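Local coordinates for protein frutapin (Artocarpus altilis, PDB 5KRP) that is a breadfruit lectin of the jacalin-like family that binds carbohydrates, probably through a pocket at one end of its three-sheet beta-prism fold, at residues T94-S99 with L140-G145. Sequence-based numbering, arbitrary orientation.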
ATOM      1  N   THR A  94     -15.430  26.896  19.619  1.00 29.16           N
ATOM      2  CA  THR A  94     -14.598  26.125  18.672  1.00 24.95           C
ATOM      3  C   THR A  94     -15.524  25.074  17.903  1.00 24.16           C
ATOM      4  O   THR A  94     -16.429  24.527  18.533  1.00 23.97           O
ATOM      5  CB  THR A  94     -13.477  25.501  19.420  1.00 24.74           C
ATOM      6  OG1 THR A  94     -12.510  25.090  18.472  1.00 22.02           O
ATOM      7  CG2 THR A  94     -13.929  24.360  20.331  1.00 24.29           C
ATOM      8  N   PRO A  95     -15.307  24.845  16.613  1.00 21.46           N
ATOM      9  CA  PRO A  95     -16.042  23.756  15.929  1.00 20.08           C
ATOM     10  C   PRO A  95     -15.727  22.381  16.534  1.00 18.76           C
ATOM     11  O   PRO A  95     -14.596  22.069  16.852  1.00 18.87           O
ATOM     12  CB  PRO A  95     -15.548  23.843  14.488  1.00 21.57           C
ATOM     13  CG  PRO A  95     -14.965  25.252  14.360  1.00 21.91           C
ATOM     14  CD  PRO A  95     -14.348  25.478  15.652  1.00 22.11           C
ATOM     15  N   VAL A  96     -16.772  21.589  16.675  1.00 18.22           N
ATOM     16  CA  VAL A  96     -16.711  20.207  17.085  1.00 17.72           C
ATOM     17  C   VAL A  96     -17.535  19.311  16.170  1.00 17.41           C
ATOM     18  O   VAL A  96     -18.271  19.761  15.279  1.00 17.25           O
ATOM     19  CB  VAL A  96     -17.198  20.022  18.575  1.00 17.50           C
ATOM     20  CG1 VAL A  96     -16.450  20.909  19.509  1.00 18.93           C
ATOM     21  CG2 VAL A  96     -18.687  20.254  18.715  1.00 17.41           C
ATOM     22  N   VAL A  97     -17.426  17.999  16.394  1.00 16.19           N
ATOM     23  CA  VAL A  97     -18.218  17.043  15.631  1.00 16.46           C
ATOM     24  C   VAL A  97     -19.587  16.922  16.271  1.00 16.92           C
ATOM     25  O   VAL A  97     -19.693  16.429  17.386  1.00 19.14           O
ATOM     26  CB  VAL A  97     -17.558  15.630  15.606  1.00 16.43           C
ATOM     27  CG1 VAL A  97     -18.418  14.651  14.829  1.00 15.13           C
ATOM     28  CG2 VAL A  97     -16.118  15.732  15.056  1.00 16.30           C
ATOM     29  N   ARG A  98     -20.582  17.417  15.557  1.00 16.98           N
ATOM     30  CA  ARG A  98     -21.959  17.555  16.042  1.00 17.93           C
ATOM     31  C   ARG A  98     -22.729  16.290  15.774  1.00 18.44           C
ATOM     32  O   ARG A  98     -23.590  15.887  16.570  1.00 18.74           O
ATOM     33  CB  ARG A  98     -22.676  18.777  15.432  1.00 18.88           C
ATOM     34  CG  ARG A  98     -22.078  20.141  15.773  1.00 21.90           C
ATOM     35  CD  ARG A  98     -22.100  20.491  17.251  1.00 25.54           C
ATOM     36  NE  ARG A  98     -23.480  20.418  17.668  1.00 26.46           N
ATOM     37  CZ  ARG A  98     -24.354  21.410  17.558  1.00 30.45           C
ATOM     38  NH1 ARG A  98     -23.987  22.627  17.155  1.00 30.12           N
ATOM     39  NH2 ARG A  98     -25.600  21.156  17.851  1.00 30.32           N
ATOM     40  N   SER A  99     -22.377  15.589  14.699  1.00 17.47           N
ATOM     41  CA  SER A  99     -23.090  14.353  14.331  1.00 16.66           C
ATOM     42  C   SER A  99     -22.111  13.384  13.601  1.00 18.64           C
ATOM     43  O   SER A  99     -21.215  13.861  12.870  1.00 17.57           O
ATOM     44  CB  SER A  99     -24.197  14.658  13.348  1.00 18.51           C
ATOM     45  OG  SER A  99     -25.066  13.578  13.206  1.00 24.10           O
ATOM     46  N   LEU A 140     -15.788  17.279  24.363  1.00 21.29           N
ATOM     47  CA  LEU A 140     -16.511  16.738  23.259  1.00 21.20           C
ATOM     48  C   LEU A 140     -15.436  16.211  22.241  1.00 19.71           C
ATOM     49  O   LEU A 140     -14.228  16.425  22.403  1.00 18.13           O
ATOM     50  CB  LEU A 140     -17.335  17.822  22.556  1.00 23.02           C
ATOM     51  CG  LEU A 140     -18.487  18.386  23.426  1.00 26.37           C
ATOM     52  CD1 LEU A 140     -19.101  19.548  22.721  1.00 28.87           C
ATOM     53  CD2 LEU A 140     -19.552  17.375  23.694  1.00 24.45           C
ATOM     54  N   LEU A 141     -15.923  15.542  21.219  1.00 18.83           N
ATOM     55  CA  LEU A 141     -15.086  15.134  20.096  1.00 16.76           C
ATOM     56  C   LEU A 141     -14.924  16.362  19.221  1.00 15.76           C
ATOM     57  O   LEU A 141     -15.745  16.660  18.408  1.00 16.56           O
ATOM     58  CB  LEU A 141     -15.817  13.985  19.342  1.00 17.82           C
ATOM     59  CG  LEU A 141     -14.996  13.416  18.167  1.00 18.24           C
ATOM     60  CD1 LEU A 141     -13.727  12.839  18.684  1.00 18.30           C
ATOM     61  CD2 LEU A 141     -15.793  12.422  17.360  1.00 16.31           C
ATOM     62  N   ASP A 142     -13.814  17.063  19.387  1.00 16.88           N
ATOM     63  CA  ASP A 142     -13.520  18.196  18.509  1.00 18.12           C
ATOM     64  C   ASP A 142     -13.321  17.845  17.022  1.00 15.76           C
ATOM     65  O   ASP A 142     -13.759  18.585  16.139  1.00 15.90           O
ATOM     66  CB  ASP A 142     -12.249  18.874  19.005  1.00 16.65           C
ATOM     67  CG  ASP A 142     -12.409  19.524  20.382  1.00 21.72           C
ATOM     68  OD1 ASP A 142     -12.424  18.813  21.416  1.00 20.38           O
ATOM     69  OD2 ASP A 142     -12.495  20.781  20.448  1.00 17.54           O
ATOM     70  N   ALA A 143     -12.703  16.704  16.736  1.00 15.03           N
ATOM     71  CA  ALA A 143     -12.393  16.382  15.322  1.00 14.61           C
ATOM     72  C   ALA A 143     -12.122  14.881  15.222  1.00 14.20           C
ATOM     73  O   ALA A 143     -11.745  14.245  16.208  1.00 15.15           O
ATOM     74  CB  ALA A 143     -11.173  17.166  14.829  1.00 16.49           C
ATOM     75  N   ILE A 144     -12.383  14.355  14.041  1.00 15.37           N
ATOM     76  CA  ILE A 144     -12.104  12.947  13.770  0.50 15.13           C
ATOM     77  C   ILE A 144     -11.559  12.750  12.368  1.00 14.67           C
ATOM     78  O   ILE A 144     -12.005  13.380  11.378  1.00 14.89           O
ATOM     79  CB  ILE A 144     -13.334  12.090  14.069  0.50 14.94           C
ATOM     80  CG1 ILE A 144     -13.042  10.589  13.999  0.50 16.50           C
ATOM     81  CG2 ILE A 144     -14.440  12.317  13.092  0.50 14.99           C
ATOM     82  CD1 ILE A 144     -14.379   9.855  13.917  0.50 16.77           C
ATOM     83  N   GLY A 145     -10.572  11.827  12.307  1.00 16.75           N
ATOM     84  CA  GLY A 145      -9.908  11.485  11.045  1.00 17.27           C
ATOM     85  C   GLY A 145      -9.774   9.966  10.907  1.00 15.91           C
ATOM     86  O   GLY A 145     -10.003   9.259  11.854  1.00 14.01           O
TER
HETATM   87  O   HOH W   1     -12.295  22.381  18.353  1.00 19.36           O
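A single backbone hydrogen bond joins the two strands: Val-97 N donates to Leu-141 O over 2.9 Å, and at 168° it is close to straight. The strands cross at 77°, too steeply for a ladder of such bonds, and beside it lies a weaker CA-H...O contact from Val-96 CA to Asp-142 O, 3.5 Å long.

Water extends the polar joint. One molecule accepts from Thr-94 OG1 at 2.7 Å and donates both to Pro-95 O and to Asp-142 OD2, the latter at 2.6 Å. A carboxylate suits this place because OD2 accepts from the bridging water. OD2 also bonds a glycerol, probably from the crystallisation liquor, and Leu-140 N holds another of its hydroxyls.

Apolar groups pack around the crossing, where beta-branched valine suits an extended strand. Val-97 CG2 is anti to its carbonyl carbon, which sets it beside the donating N and over Leu-141, 4.0 Å from CG; it also meets Ala-143 CA at 3.8 Å. Ile-38 packs on both Val-97 and Leu-141. Val-96 CG2 meets Leu-140 CD1 obliquely at 4.1 Å.

Asp-142 and Ala-143 form a classic beta bulge opposite Arg-136. Strands from two antiparallel sheets thus meet inside the jacalin-like beta-prism, beside what may be its sugar pocket.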